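Local coordinates for ABC sugar transporter, periplasmic sugar binding protein (Legionella pneumophila subsp. pneumophila, PDB 3ROT) that probably binds a sugar in the periplasm as the solute-binding component of an ABC transporter for carbohydrate uptake, at residues G151-L156 and I161-L166; L124-S129 and Q220-D225. All blocks are in the same frame, centred on the assembly; numbering follows the deposited sequence.

Contact 1 of 2, residues G151-L156 and I161-L166; sequences GIKTIL and IFFEEL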
loop_
_atom_site.group_PDB
_atom_site.type_symbol
_atom_site.label_atom_id
_atom_site.label_comp_id
_atom_site.label_asym_id
_atom_site.label_seq_id
_atom_site.Cartn_x
_atom_site.Cartn_y
_atom_site.Cartn_z
ATOM N N GLY A 151 -15.853 6.753 19.811
ATOM C CA GLY A 151 -16.418 5.575 20.438
ATOM C C GLY A 151 -15.404 4.854 21.308
ATOM O O GLY A 151 -15.724 4.378 22.393
ATOM N N ILE A 152 -14.168 4.769 20.837
ATOM C CA ILE A 152 -13.140 4.089 21.610
ATOM C C ILE A 152 -12.833 4.854 22.902
ATOM O O ILE A 152 -12.784 4.266 23.984
ATOM C CB ILE A 152 -11.853 3.898 20.763
ATOM C CG1 ILE A 152 -12.127 2.872 19.649
ATOM C CG2 ILE A 152 -10.694 3.441 21.651
ATOM C CD1 ILE A 152 -11.021 2.745 18.587
ATOM N N LYS A 153 -12.662 6.165 22.779
ATOM C CA LYS A 153 -12.356 7.019 23.922
ATOM C C LYS A 153 -13.413 6.987 25.031
ATOM O O LYS A 153 -13.071 7.038 26.211
ATOM C CB LYS A 153 -12.149 8.457 23.442
ATOM C CG LYS A 153 -10.979 8.602 22.489
ATOM C CD LYS A 153 -10.882 10.004 21.937
ATOM C CE LYS A 153 -9.811 10.092 20.866
ATOM N NZ LYS A 153 -9.794 11.433 20.228
ATOM N N THR A 154 -14.688 6.904 24.663
ATOM C CA THR A 154 -15.744 6.858 25.671
ATOM C C THR A 154 -15.571 5.624 26.556
ATOM O O THR A 154 -15.702 5.707 27.780
ATOM C CB THR A 154 -17.160 6.835 25.037
ATOM O OG1 THR A 154 -17.293 5.696 24.179
ATOM C CG2 THR A 154 -17.401 8.099 24.235
ATOM N N ILE A 155 -15.263 4.481 25.949
ATOM C CA ILE A 155 -15.072 3.268 26.730
ATOM C C ILE A 155 -13.832 3.413 27.610
ATOM O O ILE A 155 -13.864 3.085 28.791
ATOM C CB ILE A 155 -14.909 2.028 25.825
ATOM C CG1 ILE A 155 -16.142 1.871 24.924
ATOM C CG2 ILE A 155 -14.673 0.790 26.679
ATOM C CD1 ILE A 155 -17.480 1.910 25.659
ATOM N N LEU A 156 -12.751 3.929 27.037
ATOM C CA LEU A 156 -11.509 4.102 27.780
ATOM C C LEU A 156 -11.654 5.087 28.929
ATOM O O LEU A 156 -11.070 4.893 29.994
ATOM C CB LEU A 156 -10.388 4.570 26.856
ATOM C CG LEU A 156 -9.963 3.600 25.759
ATOM C CD1 LEU A 156 -8.809 4.212 24.992
ATOM C CD2 LEU A 156 -9.567 2.264 26.364
ATOM N N ILE A 161 -8.786 4.631 31.816
ATOM C CA ILE A 161 -7.567 4.246 31.116
ATOM C C ILE A 161 -7.060 5.506 30.426
ATOM O O ILE A 161 -7.811 6.172 29.714
ATOM C CB ILE A 161 -7.837 3.179 30.036
ATOM C CG1 ILE A 161 -8.571 1.976 30.641
ATOM C CG2 ILE A 161 -6.520 2.741 29.414
ATOM C CD1 ILE A 161 -7.784 1.220 31.688
ATOM N N PHE A 162 -5.799 5.850 30.658
ATOM C CA PHE A 162 -5.208 7.030 30.038
ATOM C C PHE A 162 -5.115 6.768 28.537
ATOM O O PHE A 162 -4.834 5.648 28.118
ATOM C CB PHE A 162 -3.808 7.283 30.598
ATOM C CG PHE A 162 -3.777 7.545 32.074
ATOM C CD1 PHE A 162 -4.523 8.586 32.629
ATOM C CD2 PHE A 162 -2.979 6.773 32.911
ATOM C CE1 PHE A 162 -4.471 8.856 34.001
ATOM C CE2 PHE A 162 -2.919 7.035 34.286
ATOM C CZ PHE A 162 -3.665 8.078 34.829
ATOM N N PHE A 163 -5.334 7.797 27.729
ATOM C CA PHE A 163 -5.280 7.616 26.282
ATOM C C PHE A 163 -4.970 8.906 25.548
ATOM O O PHE A 163 -5.139 9.997 26.089
ATOM C CB PHE A 163 -6.615 7.057 25.780
ATOM C CG PHE A 163 -7.765 8.022 25.915
ATOM C CD1 PHE A 163 -7.951 9.042 24.984
ATOM C CD2 PHE A 163 -8.647 7.928 26.990
ATOM C CE1 PHE A 163 -8.998 9.959 25.119
ATOM C CE2 PHE A 163 -9.698 8.843 27.134
ATOM C CZ PHE A 163 -9.871 9.859 26.196
ATOM N N GLU A 164 -4.527 8.769 24.303
ATOM C CA GLU A 164 -4.210 9.920 23.473
ATOM C C GLU A 164 -4.392 9.524 22.013
ATOM O O GLU A 164 -4.105 8.388 21.640
ATOM C CB GLU A 164 -2.766 10.373 23.728
ATOM C CG GLU A 164 -2.447 11.789 23.238
ATOM C CD GLU A 164 -1.140 12.343 23.811
ATOM O OE1 GLU A 164 -0.992 12.373 25.055
ATOM O OE2 GLU A 164 -0.261 12.755 23.019
ATOM N N GLU A 165 -4.901 10.445 21.199
ATOM C CA GLU A 165 -5.075 10.176 19.777
ATOM C C GLU A 165 -3.917 10.819 19.036
ATOM O O GLU A 165 -3.597 11.988 19.242
ATOM C CB GLU A 165 -6.396 10.734 19.244
ATOM C CG GLU A 165 -6.661 10.337 17.788
ATOM C CD GLU A 165 -7.988 10.855 17.236
ATOM O OE1 GLU A 165 -9.011 10.775 17.947
ATOM O OE2 GLU A 165 -8.017 11.325 16.081
ATOM N N LEU A 166 -3.284 10.043 18.172
ATOM C CA LEU A 166 -2.149 10.527 17.412
ATOM C C LEU A 166 -2.423 10.522 15.910
ATOM O O LEU A 166 -2.857 9.509 15.355
ATOM C CB LEU A 166 -0.934 9.654 17.727
ATOM C CG LEU A 166 0.379 9.881 16.981
ATOM C CD1 LEU A 166 0.885 11.296 17.232
ATOM C CD2 LEU A 166 1.395 8.842 17.451
#

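Contact 2 of 2, residues L124-S129 and Q220-D225; sequences LELTPS and QVYSFD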
loop_
_atom_site.group_PDB
_atom_site.type_symbol
_atom_site.label_atom_id
_atom_site.label_comp_id
_atom_site.label_asym_id
_atom_site.label_seq_id
_atom_site.Cartn_x
_atom_site.Cartn_y
_atom_site.Cartn_z
ATOM N N LEU A 124 -10.553 -4.070 26.315
ATOM C CA LEU A 124 -10.499 -4.063 27.772
ATOM C C LEU A 124 -10.742 -5.458 28.326
ATOM O O LEU A 124 -10.286 -5.787 29.418
ATOM C CB LEU A 124 -11.517 -3.077 28.348
ATOM C CG LEU A 124 -11.266 -1.617 27.962
ATOM C CD1 LEU A 124 -12.173 -0.717 28.772
ATOM C CD2 LEU A 124 -9.814 -1.251 28.221
ATOM N N GLU A 125 -11.454 -6.278 27.563
ATOM C CA GLU A 125 -11.730 -7.651 27.967
ATOM C C GLU A 125 -10.479 -8.497 27.730
ATOM O O GLU A 125 -10.020 -9.223 28.613
ATOM C CB GLU A 125 -12.886 -8.227 27.148
ATOM C CG GLU A 125 -13.255 -9.650 27.511
ATOM C CD GLU A 125 -14.145 -10.313 26.470
ATOM O OE1 GLU A 125 -15.081 -9.651 25.974
ATOM O OE2 GLU A 125 -13.912 -11.504 26.154
ATOM N N LEU A 126 -9.930 -8.392 26.524
ATOM C CA LEU A 126 -8.751 -9.156 26.152
ATOM C C LEU A 126 -7.453 -8.633 26.757
ATOM O O LEU A 126 -6.490 -9.382 26.888
ATOM C CB LEU A 126 -8.631 -9.205 24.624
ATOM C CG LEU A 126 -9.840 -9.826 23.912
ATOM C CD1 LEU A 126 -9.579 -9.874 22.411
ATOM C CD2 LEU A 126 -10.099 -11.226 24.448
ATOM N N THR A 127 -7.429 -7.354 27.128
ATOM C CA THR A 127 -6.239 -6.751 27.721
ATOM C C THR A 127 -6.569 -6.133 29.092
ATOM O O THR A 127 -6.610 -4.909 29.245
ATOM C CB THR A 127 -5.643 -5.667 26.785
ATOM O OG1 THR A 127 -5.305 -6.259 25.516
ATOM C CG2 THR A 127 -4.389 -5.060 27.394
ATOM N N PRO A 128 -6.821 -6.986 30.101
ATOM C CA PRO A 128 -7.154 -6.580 31.475
ATOM C C PRO A 128 -6.074 -5.715 32.116
ATOM O O PRO A 128 -6.362 -4.868 32.959
ATOM C CB PRO A 128 -7.306 -7.914 32.204
ATOM C CG PRO A 128 -7.771 -8.831 31.135
ATOM C CD PRO A 128 -6.882 -8.453 29.972
ATOM N N SER A 129 -4.829 -5.941 31.714
ATOM C CA SER A 129 -3.695 -5.194 32.248
ATOM C C SER A 129 -3.576 -3.787 31.655
ATOM O O SER A 129 -2.598 -3.087 31.909
ATOM C CB SER A 129 -2.402 -5.968 31.978
ATOM O OG SER A 129 -2.165 -6.082 30.579
ATOM N N GLN A 220 -0.425 -4.423 22.963
ATOM C CA GLN A 220 -1.569 -5.196 22.508
ATOM C C GLN A 220 -2.218 -4.325 21.459
ATOM O O GLN A 220 -2.489 -3.153 21.715
ATOM C CB GLN A 220 -2.520 -5.462 23.673
ATOM C CG GLN A 220 -1.841 -6.241 24.760
ATOM C CD GLN A 220 -1.207 -7.503 24.224
ATOM O OE1 GLN A 220 -1.900 -8.464 23.899
ATOM N NE2 GLN A 220 0.116 -7.503 24.111
ATOM N N VAL A 221 -2.467 -4.903 20.286
ATOM C CA VAL A 221 -2.998 -4.153 19.163
ATOM C C VAL A 221 -4.412 -4.497 18.687
ATOM O O VAL A 221 -4.794 -5.665 18.564
ATOM C CB VAL A 221 -2.022 -4.271 17.963
ATOM C CG1 VAL A 221 -2.509 -3.416 16.795
ATOM C CG2 VAL A 221 -0.621 -3.850 18.404
ATOM N N TYR A 222 -5.172 -3.450 18.400
ATOM C CA TYR A 222 -6.549 -3.582 17.942
ATOM C C TYR A 222 -6.727 -2.781 16.661
ATOM O O TYR A 222 -6.120 -1.721 16.494
ATOM C CB TYR A 222 -7.490 -3.088 19.046
ATOM C CG TYR A 222 -7.373 -3.947 20.280
ATOM C CD1 TYR A 222 -8.162 -5.085 20.432
ATOM C CD2 TYR A 222 -6.392 -3.690 21.246
ATOM C CE1 TYR A 222 -7.981 -5.950 21.497
ATOM C CE2 TYR A 222 -6.203 -4.558 22.331
ATOM C CZ TYR A 222 -7.005 -5.686 22.441
ATOM O OH TYR A 222 -6.842 -6.559 23.480
ATOM N N SER A 223 -7.557 -3.272 15.754
ATOM C CA SER A 223 -7.725 -2.558 14.499
ATOM C C SER A 223 -9.086 -2.751 13.823
ATOM O O SER A 223 -9.998 -3.380 14.371
ATOM C CB SER A 223 -6.600 -2.972 13.534
ATOM O OG SER A 223 -6.511 -2.085 12.436
ATOM N N PHE A 224 -9.193 -2.192 12.623
ATOM C CA PHE A 224 -10.393 -2.287 11.803
ATOM C C PHE A 224 -10.005 -2.862 10.449
ATOM O O PHE A 224 -8.964 -2.512 9.896
ATOM C CB PHE A 224 -11.003 -0.903 11.578
ATOM C CG PHE A 224 -11.728 -0.350 12.772
ATOM C CD1 PHE A 224 -13.118 -0.340 12.812
ATOM C CD2 PHE A 224 -11.024 0.160 13.856
ATOM C CE1 PHE A 224 -13.801 0.169 13.914
ATOM C CE2 PHE A 224 -11.699 0.671 14.962
ATOM C CZ PHE A 224 -13.095 0.673 14.988
ATOM N N ASP A 225 -10.850 -3.748 9.934
ATOM C CA ASP A 225 -10.677 -4.360 8.619
ATOM C C ASP A 225 -9.685 -5.499 8.574
ATOM O O ASP A 225 -8.489 -5.307 8.798
ATOM C CB ASP A 225 -10.283 -3.300 7.591
ATOM C CG ASP A 225 -11.157 -2.060 7.674
ATOM O OD1 ASP A 225 -12.380 -2.206 7.899
ATOM O OD2 ASP A 225 -10.621 -0.946 7.507
#

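Contact 1 of 2, residues G151-L156 and I161-L166
The apolar part of this contact is the ring of Phe-163 packing against Lys-153 and Leu-156 of helix 143-158. Lys-153 lays its aliphatic chain across the ring at about a right angle: CB, CG and CD all pass close to the ring's outer carbons, CG lying 3.6 Å from CE1 of Phe-163, and the CA of Lys-153 sits over one ring face. Leu-156 comes at the same aromatic side chain obliquely, its CD1 3.7 Å from CB of Phe-163, while its other methyl, CD2, is 4.2 Å from CB of Ile-161. Phe-163 has CG between its backbone N and carbonyl carbon (chi1 67°), a setting that brings the ring alongside Lys-153.

Charge pairing takes over at the far end of the lysine. Extended beyond CG, the chain carries NZ past the ring to Glu-165, forming a salt bridge; the 2.5 Å between Lys-153 NZ and Glu-165 OE1 is shorter than expected, and its exact length is doubtful. The second carboxylate oxygen of Glu-165, OE2, is hydrogen-bonded to Asn-137 of the neighbouring strand 132-137, which probably helps fix the rotation of the group.

The backbone is stitched at the turn, where Ile-161 N donates to Leu-156 O over 2.9 Å in a nearly straight bond of 165°. Helix segment and strand then run nearly antiparallel, 165° between their directions, with axes 9.2 Å apart. Such packing belongs to the second half of a beta-alpha-beta crossover: strand 132-137, helix 143-158 and edge strand 162-167 form this unit in one of the parallel sheets of the periplasmic binding protein fold.

Contact 2 of 2, residues L124-S129 and Q220-D225
Thr-127 OG1 and Tyr-222 OH meet at 2.6 Å in a hydrogen bond that joins the end of helix 112-126 to strand 220-224. The threonine oxygen lies at the edge of the tyrosine ring and in its plane, and either hydroxyl could be the donor. Thr-127, the first residue to leave helical geometry, keeps OG1 anti to its carbonyl carbon (chi1 -59°), which turns the oxygen toward the strand; there it also lies 3.4 Å from CB of Gln-220.

This buried pair is the tight part. Tyr-222 OH has a second hydrogen bond with Asn-240, whose side chain also binds Gln-220 OE1, and the tyrosine side chain also touches Leu-119 and Ala-123 of helix 112-126.

At the exposed Leu-126 apolar touches are few. Its methyl CD1 only approaches the ring edge, 4.3 Å from CE1 of Tyr-222; the one close touch is its CB, 3.4 Å from Tyr-222 OH. CG2 of Thr-127 touches the bent chain of Gln-220 at CG, 3.9 Å away.

With only 174 Å² buried and one hydrogen bond across it, the join probably relies on that bond more than on apolar area; the phenol hydroxyl, gripped by threonine and asparagine, has its polar needs met inside the domain.

Contacts 1 and 2 lie in the same domain, their centres about 12 Å apart, and both reach its five-stranded parallel sheet, contact 1 at edge strand 162-167 and contact 2 at strand 220-224. Along the chain, contact 1 is nested inside the loop that contact 2 closes. Leu-124 joins them, packing its CD1 3.6 Å from CG2 of Ile-155 and its CD2 4.0 Å from CD2 of Leu-156, which brings helices 112-126 and 143-158 into contact. In a second, looser packing touch between the two contacts, CD1 of Ile-152 is 4.2 Å from CE2 of Phe-224. Next to Phe-224, Asp-225 hydrogen-bonds a glycerol, probably from the crystallisation liquor, through OD2.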